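Local coordinates for uncharacterized protein ScGH5_18 (Streptomyces cattleya, PDB 7LR8), which probably hydrolyses the Man-beta-1,4-GlcNAc linkage of N-glycan cores as a glycoside hydrolase of family GH5, subfamily 18, at residues Gln267-Pro272 and Val301-Ser306; Phe16-Thr21 and Leu48-Val53; Tyr203-Pro208 and Ala372-Ala377; Ala153-Ser158 and Ala196-Ala201. The protein carries 1 engineered substitution. One frame throughout, in Å; residues are numbered along the deposited sequence.

Interaction 1: Gln267-Pro272 and Val301-Ser306; sequences QEVGAP and VTWWCS. With BMA (beta-D-mannopyranose), chain D.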
loop_
_atom_site.group_PDB
_atom_site.type_symbol
_atom_site.label_atom_id
_atom_site.label_comp_id
_atom_site.label_asym_id
_atom_site.label_seq_id
_atom_site.Cartn_x
_atom_site.Cartn_y
_atom_site.Cartn_z
ATOM N N GLN B 267 -7.046 25.267 7.164
ATOM C CA GLN B 267 -7.352 24.303 6.126
ATOM C C GLN B 267 -8.008 23.040 6.654
ATOM O O GLN B 267 -8.575 22.277 5.862
ATOM C CB GLN B 267 -6.060 23.949 5.373
ATOM C CG GLN B 267 -6.274 23.311 4.032
ATOM C CD GLN B 267 -4.969 22.852 3.429
ATOM O OE1 GLN B 267 -4.167 22.202 4.104
ATOM N NE2 GLN B 267 -4.739 23.190 2.164
ATOM N N GLU B 268 -7.944 22.809 7.965
ATOM C CA GLU B 268 -8.750 21.788 8.625
ATOM C C GLU B 268 -9.212 22.306 9.969
ATOM O O GLU B 268 -8.423 22.871 10.729
ATOM C CB GLU B 268 -7.991 20.482 8.875
ATOM C CG GLU B 268 -7.630 19.745 7.617
ATOM C CD GLU B 268 -6.776 18.524 7.899
ATOM O OE1 GLU B 268 -6.656 18.141 9.088
ATOM O OE2 GLU B 268 -6.233 17.964 6.930
ATOM N N VAL B 269 -10.491 22.089 10.256
ATOM C CA VAL B 269 -11.044 22.279 11.592
ATOM C C VAL B 269 -12.260 21.372 11.660
ATOM O O VAL B 269 -13.048 21.313 10.708
ATOM C CB VAL B 269 -11.403 23.750 11.887
ATOM C CG1 VAL B 269 -12.301 24.347 10.785
ATOM C CG2 VAL B 269 -12.091 23.854 13.274
ATOM N N GLY B 270 -12.408 20.628 12.753
ATOM C CA GLY B 270 -13.523 19.713 12.872
ATOM C C GLY B 270 -13.914 19.513 14.319
ATOM O O GLY B 270 -13.263 20.014 15.239
ATOM N N ALA B 271 -14.970 18.715 14.508
ATOM C CA ALA B 271 -15.622 18.527 15.807
ATOM C C ALA B 271 -15.568 17.050 16.178
ATOM O O ALA B 271 -16.548 16.315 15.970
ATOM C CB ALA B 271 -17.063 19.031 15.761
ATOM N N PRO B 272 -14.434 16.574 16.762
ATOM C CA PRO B 272 -14.262 15.128 16.988
ATOM C C PRO B 272 -14.828 14.632 18.310
ATOM O O PRO B 272 -14.393 15.082 19.372
ATOM C CB PRO B 272 -12.735 14.958 16.973
ATOM C CG PRO B 272 -12.242 16.256 17.568
ATOM C CD PRO B 272 -13.219 17.332 17.122
ATOM N N VAL B 301 -11.659 29.203 5.830
ATOM C CA VAL B 301 -11.992 28.176 6.812
ATOM C C VAL B 301 -12.492 26.965 6.046
ATOM O O VAL B 301 -13.464 27.067 5.283
ATOM C CB VAL B 301 -13.068 28.654 7.800
ATOM C CG1 VAL B 301 -13.435 27.522 8.755
ATOM C CG2 VAL B 301 -12.606 29.894 8.552
ATOM N N THR B 302 -11.842 25.819 6.244
ATOM C CA THR B 302 -12.171 24.619 5.489
ATOM C C THR B 302 -12.484 23.513 6.487
ATOM O O THR B 302 -11.583 23.003 7.162
ATOM C CB THR B 302 -11.030 24.242 4.540
ATOM O OG1 THR B 302 -10.637 25.411 3.790
ATOM C CG2 THR B 302 -11.473 23.161 3.570
ATOM N N TRP B 303 -13.769 23.182 6.624
ATOM C CA TRP B 303 -14.214 22.237 7.630
ATOM C C TRP B 303 -13.859 20.810 7.232
ATOM O O TRP B 303 -13.969 20.431 6.064
ATOM C CB TRP B 303 -15.732 22.354 7.850
ATOM C CG TRP B 303 -16.120 21.766 9.155
ATOM C CD1 TRP B 303 -16.488 20.472 9.403
ATOM C CD2 TRP B 303 -16.127 22.435 10.421
ATOM N NE1 TRP B 303 -16.742 20.304 10.748
ATOM C CE2 TRP B 303 -16.516 21.495 11.391
ATOM C CE3 TRP B 303 -15.838 23.745 10.828
ATOM C CZ2 TRP B 303 -16.625 21.821 12.736
ATOM C CZ3 TRP B 303 -15.943 24.060 12.169
ATOM C CH2 TRP B 303 -16.330 23.108 13.099
ATOM N N TRP B 304 -13.399 20.027 8.211
ATOM C CA TRP B 304 -13.228 18.584 8.047
ATOM C C TRP B 304 -14.395 17.917 8.752
ATOM O O TRP B 304 -14.444 17.918 9.983
ATOM C CB TRP B 304 -11.920 18.082 8.655
ATOM C CG TRP B 304 -11.709 16.634 8.312
ATOM C CD1 TRP B 304 -12.361 15.554 8.840
ATOM C CD2 TRP B 304 -10.813 16.114 7.316
ATOM N NE1 TRP B 304 -11.927 14.397 8.235
ATOM C CE2 TRP B 304 -10.971 14.715 7.302
ATOM C CE3 TRP B 304 -9.883 16.697 6.448
ATOM C CZ2 TRP B 304 -10.251 13.899 6.440
ATOM C CZ3 TRP B 304 -9.169 15.882 5.601
ATOM C CH2 TRP B 304 -9.348 14.503 5.603
ATOM N N CYS B 305 -15.309 17.305 7.996
ATOM C CA CYS B 305 -15.216 17.096 6.559
ATOM C C CYS B 305 -16.621 17.222 5.972
ATOM O O CYS B 305 -17.581 17.500 6.700
ATOM C CB CYS B 305 -14.623 15.723 6.252
ATOM S SG CYS B 305 -15.415 14.379 7.186
ATOM N N SER B 306 -16.746 17.009 4.663
ATOM C CA SER B 306 -18.045 17.203 4.023
ATOM C C SER B 306 -19.037 16.130 4.465
ATOM O O SER B 306 -20.172 16.442 4.865
ATOM C CB SER B 306 -17.877 17.219 2.502
ATOM O OG SER B 306 -17.433 15.968 2.006
HETATM C C1 BMA D . -6.193 15.091 10.212
HETATM C C2 BMA D . -6.691 14.858 8.749
HETATM C C3 BMA D . -7.161 13.423 8.617
HETATM C C4 BMA D . -8.099 13.033 9.840
HETATM C C5 BMA D . -8.454 14.278 10.701
HETATM C C6 BMA D . -9.262 13.946 11.936
HETATM O O2 BMA D . -5.667 15.103 7.798
HETATM O O3 BMA D . -6.033 12.527 8.452
HETATM O O4 BMA D . -9.272 12.467 9.325
HETATM O O5 BMA D . -7.246 14.894 11.184
HETATM O O6 BMA D . -8.456 13.061 12.752
HETATM O O HOH W 1 -16.488 17.764 12.206
#
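The indole of Trp-303 takes backbone of Val-269 and Gly-270 on one face: Val-269 O lies over the ring centre, 3.3 Å from Trp-303 CD2, and Gly-270 CA sits nearer the rim. Val-269 CG1 also packs 3.6 Å from Trp-303 CE3. On Trp-304, the ring of beta-D-mannopyranose rests over one face, its C3 offset toward the rim, while Cys-305 CB lies under the opposite face, just beyond the cis peptide that follows Trp-304. With CG anti to the backbone N (chi1 -173°), the Trp-304 indole runs alongside Glu-268, whose OE2 comes 3.8 Å from Trp-304 CZ3; carboxylate and ring planes are 54° apart. The strands are held by a nearly straight bond from Trp-304 N to Val-269 O (2.8 Å), and a water accepts from Ala-271 N and Trp-303 NE1 and lies close to Trp-304 O. At the sugar, Glu-268 OE1 is 3.3 Å from mannose C1 and OE2 is 3.0 Å from its O2. Arg-54 forms a salt bridge to OE2 and Trp-226 donates to OE1, fixing the carboxylate's rotation. An oxygen facing the anomeric carbon, at the end of the seventh barrel strand, is consistent with the nucleophile position of GH5 enzymes, with Trp-304 as the sugar platform.

Interaction 2: Phe16-Thr21 and Leu48-Val53; sequences FGVNYT and LGFDHV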
loop_
_atom_site.group_PDB
_atom_site.type_symbol
_atom_site.label_atom_id
_atom_site.label_comp_id
_atom_site.label_asym_id
_atom_site.label_seq_id
_atom_site.Cartn_x
_atom_site.Cartn_y
_atom_site.Cartn_z
ATOM N N PHE B 16 -14.792 30.067 2.459
ATOM C CA PHE B 16 -15.412 29.002 3.235
ATOM C C PHE B 16 -15.520 27.752 2.376
ATOM O O PHE B 16 -15.996 27.815 1.239
ATOM C CB PHE B 16 -16.793 29.454 3.744
ATOM C CG PHE B 16 -16.737 30.658 4.647
ATOM C CD1 PHE B 16 -16.474 30.506 5.999
ATOM C CD2 PHE B 16 -16.923 31.945 4.144
ATOM C CE1 PHE B 16 -16.414 31.608 6.844
ATOM C CE2 PHE B 16 -16.855 33.046 4.978
ATOM C CZ PHE B 16 -16.604 32.875 6.335
ATOM N N GLY B 17 -15.082 26.619 2.911
ATOM C CA GLY B 17 -15.089 25.405 2.131
ATOM C C GLY B 17 -15.054 24.184 3.016
ATOM O O GLY B 17 -15.165 24.281 4.240
ATOM N N VAL B 18 -14.942 23.021 2.374
ATOM C CA VAL B 18 -14.903 21.753 3.098
ATOM C C VAL B 18 -13.816 20.867 2.520
ATOM O O VAL B 18 -13.471 20.952 1.337
ATOM C CB VAL B 18 -16.249 20.996 3.075
ATOM C CG1 VAL B 18 -17.302 21.763 3.841
ATOM C CG2 VAL B 18 -16.706 20.742 1.648
ATOM N N ASN B 19 -13.265 20.017 3.382
ATOM C CA ASN B 19 -12.475 18.876 2.940
ATOM C C ASN B 19 -13.426 17.796 2.450
ATOM O O ASN B 19 -14.275 17.332 3.216
ATOM C CB ASN B 19 -11.609 18.369 4.089
ATOM C CG ASN B 19 -10.557 19.373 4.482
ATOM O OD1 ASN B 19 -9.508 19.438 3.860
ATOM N ND2 ASN B 19 -10.847 20.192 5.490
ATOM N N TYR B 20 -13.278 17.384 1.187
ATOM C CA TYR B 20 -14.266 16.532 0.531
ATOM C C TYR B 20 -13.964 15.063 0.818
ATOM O O TYR B 20 -12.948 14.528 0.353
ATOM C CB TYR B 20 -14.301 16.813 -0.971
ATOM C CG TYR B 20 -15.182 15.856 -1.746
ATOM C CD1 TYR B 20 -16.429 15.455 -1.242
ATOM C CD2 TYR B 20 -14.771 15.351 -2.979
ATOM C CE1 TYR B 20 -17.225 14.560 -1.942
ATOM C CE2 TYR B 20 -15.560 14.460 -3.689
ATOM C CZ TYR B 20 -16.785 14.069 -3.165
ATOM O OH TYR B 20 -17.569 13.185 -3.876
ATOM N N THR B 21 -14.846 14.419 1.600
ATOM C CA THR B 21 -14.806 12.977 1.829
ATOM C C THR B 21 -15.922 12.317 1.024
ATOM O O THR B 21 -17.099 12.411 1.404
ATOM C CB THR B 21 -14.961 12.649 3.320
ATOM O OG1 THR B 21 -15.972 13.483 3.898
ATOM C CG2 THR B 21 -13.655 12.867 4.082
ATOM N N LEU B 48 -24.966 24.373 1.101
ATOM C CA LEU B 48 -24.588 25.018 2.351
ATOM C C LEU B 48 -23.821 26.318 2.147
ATOM O O LEU B 48 -23.491 26.983 3.133
ATOM C CB LEU B 48 -23.771 24.056 3.205
ATOM C CG LEU B 48 -24.565 22.809 3.603
ATOM C CD1 LEU B 48 -23.690 21.849 4.396
ATOM C CD2 LEU B 48 -25.816 23.201 4.396
ATOM N N GLY B 49 -23.535 26.700 0.903
ATOM C CA GLY B 49 -22.993 28.014 0.620
ATOM C C GLY B 49 -21.483 28.083 0.530
ATOM O O GLY B 49 -20.936 29.192 0.499
ATOM N N PHE B 50 -20.796 26.941 0.493
ATOM C CA PHE B 50 -19.340 26.929 0.451
ATOM C C PHE B 50 -18.844 27.406 -0.903
ATOM O O PHE B 50 -19.572 27.391 -1.901
ATOM C CB PHE B 50 -18.798 25.525 0.727
ATOM C CG PHE B 50 -19.068 25.049 2.118
ATOM C CD1 PHE B 50 -18.374 25.582 3.197
ATOM C CD2 PHE B 50 -20.037 24.089 2.355
ATOM C CE1 PHE B 50 -18.630 25.152 4.489
ATOM C CE2 PHE B 50 -20.298 23.655 3.648
ATOM C CZ PHE B 50 -19.602 24.196 4.715
ATOM N N ASP B 51 -17.584 27.846 -0.933
ATOM C CA ASP B 51 -16.987 28.302 -2.179
ATOM C C ASP B 51 -15.766 27.514 -2.627
ATOM O O ASP B 51 -15.210 27.840 -3.679
ATOM C CB ASP B 51 -16.615 29.792 -2.089
ATOM C CG ASP B 51 -15.629 30.089 -0.972
ATOM O OD1 ASP B 51 -14.472 29.612 -1.059
ATOM O OD2 ASP B 51 -16.014 30.811 -0.019
ATOM N N HIS B 52 -15.323 26.496 -1.882
ATOM C CA HIS B 52 -14.207 25.681 -2.353
ATOM C C HIS B 52 -14.270 24.320 -1.678
ATOM O O HIS B 52 -14.978 24.127 -0.681
ATOM C CB HIS B 52 -12.838 26.339 -2.082
ATOM C CG HIS B 52 -12.503 26.459 -0.630
ATOM N ND1 HIS B 52 -12.887 27.539 0.136
ATOM C CD2 HIS B 52 -11.846 25.617 0.208
ATOM C CE1 HIS B 52 -12.462 27.371 1.378
ATOM N NE2 HIS B 52 -11.839 26.207 1.451
ATOM N N VAL B 53 -13.535 23.375 -2.255
ATOM C CA VAL B 53 -13.305 22.070 -1.654
ATOM C C VAL B 53 -11.814 21.792 -1.698
ATOM O O VAL B 53 -11.098 22.263 -2.591
ATOM C CB VAL B 53 -14.074 20.931 -2.368
ATOM C CG1 VAL B 53 -15.569 21.040 -2.093
ATOM C CG2 VAL B 53 -13.814 20.960 -3.858
#
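Val-18 and Phe-50 meet at about a right angle: Val-18 CG1 stands over one face of the Phe-50 ring, 3.5 Å from its centroid, in a CH-pi contact. Phe-50 holds that ring beside its own backbone N (chi1 -66°), where its edge faces Phe-16 C. On the other side of the sheet the His-52 imidazole lies flat over Gly-17, whose CA is 3.5 Å from the ring centroid; a side chain on Gly-17 would run into this ring. His-52 is held in that pose by ND1, which donates in the ring plane to Asp-51 OD1 (2.9 Å), and by NE2, bonded to Thr-302. Asp-51 grips Phe-16 twice: Asp-51 N reaches Phe-16 O at 2.7 Å, and Phe-16 N donates to Asp-51 OD2 at 2.9 Å. Farther along, Val-18 N bonds to His-52 O (3.2 Å), and Val-18 CG2 packs against Val-53 CG1. Arg-15 and Arg-347 form salt bridges with the Asp-51 carboxylate. The first two barrel strands, 15-19 and 52-55, pair side by side and are linked by the crossover helix 35-46, whose Val-45 packs on both Val-18 and Phe-50, while helix 334-349 lies against Phe-16 and Phe-50.

Interaction 3: Tyr203-Pro208 and Ala372-Ala377; sequences YLDDHP and ARSVCA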
loop_
_atom_site.group_PDB
_atom_site.type_symbol
_atom_site.label_atom_id
_atom_site.label_comp_id
_atom_site.label_asym_id
_atom_site.label_seq_id
_atom_site.Cartn_x
_atom_site.Cartn_y
_atom_site.Cartn_z
ATOM N N TYR B 203 4.178 22.239 17.793
ATOM C CA TYR B 203 4.045 21.789 19.169
ATOM C C TYR B 203 5.122 20.817 19.644
ATOM O O TYR B 203 5.312 20.696 20.860
ATOM C CB TYR B 203 2.680 21.109 19.367
ATOM C CG TYR B 203 1.471 22.020 19.373
ATOM C CD1 TYR B 203 1.591 23.412 19.321
ATOM C CD2 TYR B 203 0.199 21.478 19.443
ATOM C CE1 TYR B 203 0.451 24.230 19.342
ATOM C CE2 TYR B 203 -0.931 22.280 19.468
ATOM C CZ TYR B 203 -0.804 23.647 19.419
ATOM O OH TYR B 203 -1.952 24.422 19.456
ATOM N N LEU B 204 5.819 20.128 18.739
ATOM C CA LEU B 204 6.706 19.012 19.081
ATOM C C LEU B 204 8.162 19.450 18.976
ATOM O O LEU B 204 8.653 19.719 17.875
ATOM C CB LEU B 204 6.459 17.823 18.158
ATOM C CG LEU B 204 5.665 16.600 18.605
ATOM C CD1 LEU B 204 6.073 15.405 17.761
ATOM C CD2 LEU B 204 5.882 16.317 20.081
ATOM N N ASP B 205 8.859 19.480 20.109
ATOM C CA ASP B 205 10.294 19.732 20.074
ATOM C C ASP B 205 10.974 18.679 19.211
ATOM O O ASP B 205 10.585 17.507 19.208
ATOM C CB ASP B 205 10.888 19.712 21.484
ATOM C CG ASP B 205 10.281 20.758 22.398
ATOM O OD1 ASP B 205 9.793 21.796 21.909
ATOM O OD2 ASP B 205 10.295 20.538 23.621
ATOM N N ASP B 206 11.980 19.105 18.452
ATOM C CA ASP B 206 12.808 18.243 17.607
ATOM C C ASP B 206 12.067 17.671 16.399
ATOM O O ASP B 206 12.655 16.883 15.652
ATOM C CB ASP B 206 13.436 17.090 18.403
ATOM C CG ASP B 206 14.219 17.580 19.603
ATOM O OD1 ASP B 206 14.947 18.588 19.466
ATOM O OD2 ASP B 206 14.100 16.966 20.683
ATOM N N HIS B 207 10.813 18.043 16.168
ATOM C CA HIS B 207 10.126 17.631 14.944
ATOM C C HIS B 207 10.775 18.310 13.736
ATOM O O HIS B 207 11.061 19.510 13.789
ATOM C CB HIS B 207 8.636 17.985 15.046
ATOM C CG HIS B 207 7.809 17.480 13.904
ATOM N ND1 HIS B 207 7.555 16.139 13.703
ATOM C CD2 HIS B 207 7.154 18.143 12.918
ATOM C CE1 HIS B 207 6.782 15.998 12.639
ATOM N NE2 HIS B 207 6.537 17.197 12.137
ATOM N N PRO B 208 11.035 17.577 12.647
ATOM C CA PRO B 208 11.865 18.135 11.562
ATOM C C PRO B 208 11.187 19.241 10.785
ATOM O O PRO B 208 11.877 20.082 10.193
ATOM C CB PRO B 208 12.134 16.920 10.659
ATOM C CG PRO B 208 11.827 15.731 11.487
ATOM C CD PRO B 208 10.750 16.148 12.446
ATOM N N ALA B 372 12.371 24.592 21.314
ATOM C CA ALA B 372 11.560 24.648 22.527
ATOM C C ALA B 372 10.127 25.050 22.211
ATOM O O ALA B 372 9.467 25.718 23.013
ATOM C CB ALA B 372 12.175 25.601 23.554
ATOM N N ARG B 373 9.621 24.636 21.050
ATOM C CA ARG B 373 8.292 25.050 20.624
ATOM C C ARG B 373 7.185 24.446 21.470
ATOM O O ARG B 373 6.040 24.908 21.373
ATOM C CB ARG B 373 8.075 24.687 19.156
ATOM C CG ARG B 373 7.929 23.197 18.882
ATOM C CD ARG B 373 7.929 22.932 17.376
ATOM N NE ARG B 373 9.277 22.762 16.847
ATOM C CZ ARG B 373 9.556 22.097 15.738
ATOM N NH1 ARG B 373 8.578 21.545 15.037
ATOM N NH2 ARG B 373 10.817 21.974 15.343
ATOM N N SER B 374 7.489 23.447 22.303
ATOM C CA SER B 374 6.445 22.840 23.121
ATOM C C SER B 374 5.813 23.822 24.106
ATOM O O SER B 374 4.756 23.510 24.662
ATOM C CB SER B 374 6.999 21.623 23.872
ATOM O OG SER B 374 8.109 21.970 24.678
ATOM N N VAL B 375 6.414 24.995 24.328
ATOM C CA VAL B 375 5.737 26.019 25.120
ATOM C C VAL B 375 4.464 26.480 24.428
ATOM O O VAL B 375 3.586 27.074 25.067
ATOM C CB VAL B 375 6.670 27.217 25.395
ATOM C CG1 VAL B 375 7.875 26.775 26.224
ATOM C CG2 VAL B 375 7.097 27.894 24.089
ATOM N N CYS B 376 4.341 26.216 23.132
ATOM C CA CYS B 376 3.161 26.570 22.360
ATOM C C CYS B 376 2.080 25.504 22.416
ATOM O O CYS B 376 0.946 25.779 22.006
ATOM C CB CYS B 376 3.541 26.819 20.899
ATOM S SG CYS B 376 4.708 28.178 20.661
ATOM N N ALA B 377 2.410 24.305 22.898
ATOM C CA ALA B 377 1.486 23.188 22.928
ATOM C C ALA B 377 0.518 23.332 24.094
ATOM O O ALA B 377 0.758 24.120 25.011
ATOM C CB ALA B 377 2.259 21.877 23.054
#
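A type II beta turn, Leu-204 to His-207, follows helix 200-203 on the barrel and docks on the 3-10 segment 373-376, which belongs to the chain beyond the last barrel helix. Asp-205, in this turn, meets the start of the 3-10 segment with both carboxylate oxygens: Ser-374 N donates to Asp-205 OD1 (2.9 Å) and Ser-374 OG to Asp-205 OD2 (2.8 Å), each on the syn side and 26° out of the carboxylate plane. Arg-373 reaches along the turn, bent at chi3 (87°), which brings one face of its guanidinium over Leu-204 O, 3.3 Å from Arg-373 CZ. Arg-373 NH2 donates to His-207 O (2.9 Å) in the carbonyl plane, though 26° out of the guanidinium plane. Other bonds of the group go to the carbonyl oxygens of Gln-369, Ala-370 and Phe-209. At the far end, Ala-377 CA lies over a face of the Tyr-203 ring, 3.7 Å from its centroid, and Ala-377 CB packs 3.8 Å from Tyr-203 CG; helix 240-253 borders the same tyrosine through Tyr-248 and Leu-249. A leucine in place of Arg-373 would probably leave His-207 O and the other carbonyls without their donor, freeing the turn to shift against residues 369-373. The guanidinium thus works mainly as a collector of backbone carbonyls: Asp-205 OD1 is 5.2 Å from Arg-373 NE, and the Asp-205 carboxylate is instead bonded to the N-H and hydroxyl of Ser-374, so the positive group probably polarises the peptides it gathers without a direct ion pair across the contact.

Interaction 4: Ala153-Ser158 and Ala196-Ala201; sequences AINQFS and AEYDAA. Engineered in segment 153-158: Ala-153 (natural residue Glu).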
loop_
_atom_site.group_PDB
_atom_site.type_symbol
_atom_site.label_atom_id
_atom_site.label_comp_id
_atom_site.label_asym_id
_atom_site.label_seq_id
_atom_site.Cartn_x
_atom_site.Cartn_y
_atom_site.Cartn_z
ATOM N N ALA B 153 -0.493 16.661 5.653
ATOM C CA ALA B 153 0.290 16.403 6.857
ATOM C C ALA B 153 1.370 15.358 6.591
ATOM O O ALA B 153 1.541 14.398 7.351
ATOM C CB ALA B 153 -0.615 15.964 8.021
ATOM N N ILE B 154 2.113 15.555 5.495
ATOM C CA ILE B 154 3.186 14.631 5.147
ATOM C C ILE B 154 4.238 14.588 6.245
ATOM O O ILE B 154 4.924 13.572 6.401
ATOM C CB ILE B 154 3.813 15.009 3.780
ATOM C CG1 ILE B 154 4.635 13.839 3.222
ATOM C CG2 ILE B 154 4.683 16.253 3.890
ATOM C CD1 ILE B 154 3.784 12.769 2.581
ATOM N N ASN B 155 4.353 15.658 7.042
ATOM C CA ASN B 155 5.293 15.667 8.160
ATOM C C ASN B 155 5.056 14.533 9.147
ATOM O O ASN B 155 5.959 14.228 9.933
ATOM C CB ASN B 155 5.258 17.014 8.909
ATOM C CG ASN B 155 3.914 17.310 9.606
ATOM O OD1 ASN B 155 2.832 17.103 9.050
ATOM N ND2 ASN B 155 3.999 17.823 10.821
ATOM N N GLN B 156 3.870 13.913 9.153
ATOM C CA GLN B 156 3.662 12.830 10.113
ATOM C C GLN B 156 4.499 11.592 9.794
ATOM O O GLN B 156 4.619 10.720 10.654
ATOM C CB GLN B 156 2.172 12.462 10.207
ATOM C CG GLN B 156 1.619 11.713 8.992
ATOM C CD GLN B 156 1.536 10.214 9.191
ATOM O OE1 GLN B 156 1.115 9.734 10.237
ATOM N NE2 GLN B 156 1.941 9.465 8.169
ATOM N N PHE B 157 5.106 11.510 8.607
ATOM C CA PHE B 157 6.014 10.410 8.309
ATOM C C PHE B 157 7.425 10.644 8.833
ATOM O O PHE B 157 8.260 9.737 8.721
ATOM C CB PHE B 157 6.089 10.170 6.794
ATOM C CG PHE B 157 4.835 9.577 6.209
ATOM C CD1 PHE B 157 4.583 8.210 6.323
ATOM C CD2 PHE B 157 3.922 10.381 5.521
ATOM C CE1 PHE B 157 3.437 7.655 5.775
ATOM C CE2 PHE B 157 2.768 9.837 4.981
ATOM C CZ PHE B 157 2.529 8.466 5.105
ATOM N N SER B 158 7.715 11.826 9.386
ATOM C CA SER B 158 9.092 12.284 9.521
ATOM C C SER B 158 9.697 12.035 10.895
ATOM O O SER B 158 10.909 12.236 11.062
ATOM C CB SER B 158 9.197 13.782 9.164
ATOM O OG SER B 158 8.693 14.628 10.182
ATOM N N ALA B 196 1.167 21.749 3.937
ATOM C CA ALA B 196 0.233 21.751 5.062
ATOM C C ALA B 196 0.667 20.683 6.050
ATOM O O ALA B 196 0.522 19.487 5.774
ATOM C CB ALA B 196 -1.200 21.493 4.597
ATOM N N GLU B 197 1.186 21.109 7.191
ATOM C CA GLU B 197 1.740 20.190 8.179
ATOM C C GLU B 197 0.864 20.157 9.428
ATOM O O GLU B 197 0.306 21.184 9.833
ATOM C CB GLU B 197 3.170 20.597 8.547
ATOM C CG GLU B 197 4.074 20.919 7.333
ATOM C CD GLU B 197 4.079 19.833 6.262
ATOM O OE1 GLU B 197 4.314 20.159 5.072
ATOM O OE2 GLU B 197 3.858 18.652 6.593
ATOM N N TYR B 198 0.734 18.975 10.031
ATOM C CA TYR B 198 -0.069 18.862 11.245
ATOM C C TYR B 198 0.680 19.464 12.435
ATOM O O TYR B 198 1.861 19.805 12.346
ATOM C CB TYR B 198 -0.481 17.410 11.488
ATOM C CG TYR B 198 0.400 16.588 12.408
ATOM C CD1 TYR B 198 1.572 16.005 11.948
ATOM C CD2 TYR B 198 0.017 16.349 13.729
ATOM C CE1 TYR B 198 2.367 15.230 12.783
ATOM C CE2 TYR B 198 0.798 15.573 14.568
ATOM C CZ TYR B 198 1.969 15.017 14.087
ATOM O OH TYR B 198 2.735 14.247 14.940
ATOM N N ASP B 199 -0.031 19.616 13.565
ATOM C CA ASP B 199 0.401 20.563 14.595
ATOM C C ASP B 199 1.704 20.174 15.294
ATOM O O ASP B 199 2.204 20.978 16.089
ATOM C CB ASP B 199 -0.729 20.810 15.624
ATOM C CG ASP B 199 -1.153 19.555 16.398
ATOM O OD1 ASP B 199 -0.329 18.627 16.585
ATOM O OD2 ASP B 199 -2.333 19.513 16.822
ATOM N N ALA B 200 2.281 18.997 15.014
ATOM C CA ALA B 200 3.648 18.738 15.466
ATOM C C ALA B 200 4.610 19.818 14.984
ATOM O O ALA B 200 5.608 20.111 15.655
ATOM C CB ALA B 200 4.127 17.376 14.965
ATOM N N ALA B 201 4.324 20.430 13.833
ATOM C CA ALA B 201 5.195 21.494 13.337
ATOM C C ALA B 201 5.243 22.682 14.294
ATOM O O ALA B 201 6.238 23.411 14.316
ATOM C CB ALA B 201 4.739 21.953 11.951
#
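The side chains of Asn-155 and Glu-197 run antiparallel past one another at the close-packed heart of the contact, the amide turned 80° from the carboxylate. Glu-197 OE2 accepts from Asn-155 N (3.1 Å), nearly straight on to its C-O bond, while His-195 holds OE1. The Asn-155 amide, set between its backbone N and carbonyl carbon (chi1 65°), clasps the backbone of Tyr-198 at both ends: OD1 takes Tyr-198 N at 3.0 Å, and ND2 reaches Tyr-198 O at 3.3 Å from above the carbonyl plane. ND2 also bonds to His-207. A valine in place of Asn-155 would probably leave Tyr-198 N and His-207 NE2 without their mates. The segments lie at the C-terminal ends of consecutive barrel strands, 145-152 and 194-196, linked through helix 170-187, where a beta/alpha barrel carries its substrate pocket. Toward that pocket the contact thins. The engineered Ala-153, naturally glutamate, offers just its CB to Tyr-198 CB (3.8 Å), and the weak bond from Ala-153 N to Ala-196 O is bent. The partly exposed Tyr-198 touches the bound N-acetylglucosamine, and Gln-156 CB lies 3.8 Å from Tyr-198 CE1 while its OE1 bonds to Trp-113 of the second subunit.

Overall arrangement
Interactions 2, 4 and 1 follow one another along the chain, and interaction 3, whose first half comes after interaction 4, closes a long loop around interaction 1. Interactions 1 and 2, with centres 9 Å apart, lie in the eight-stranded parallel barrel sheet, where strands 298-304 and 15-19 are neighbours and close the ring between its last and first strands. Interaction 4, its centre about 17 Å from that of interaction 1 and touching it where Gln-267 packs on Ala-196, also contributes residues to the glycan pocket. Interaction 3, its centre about 12 Å from that of interaction 4 and in contact with it, ties the barrel to the C-terminal region with its small three-stranded sheet.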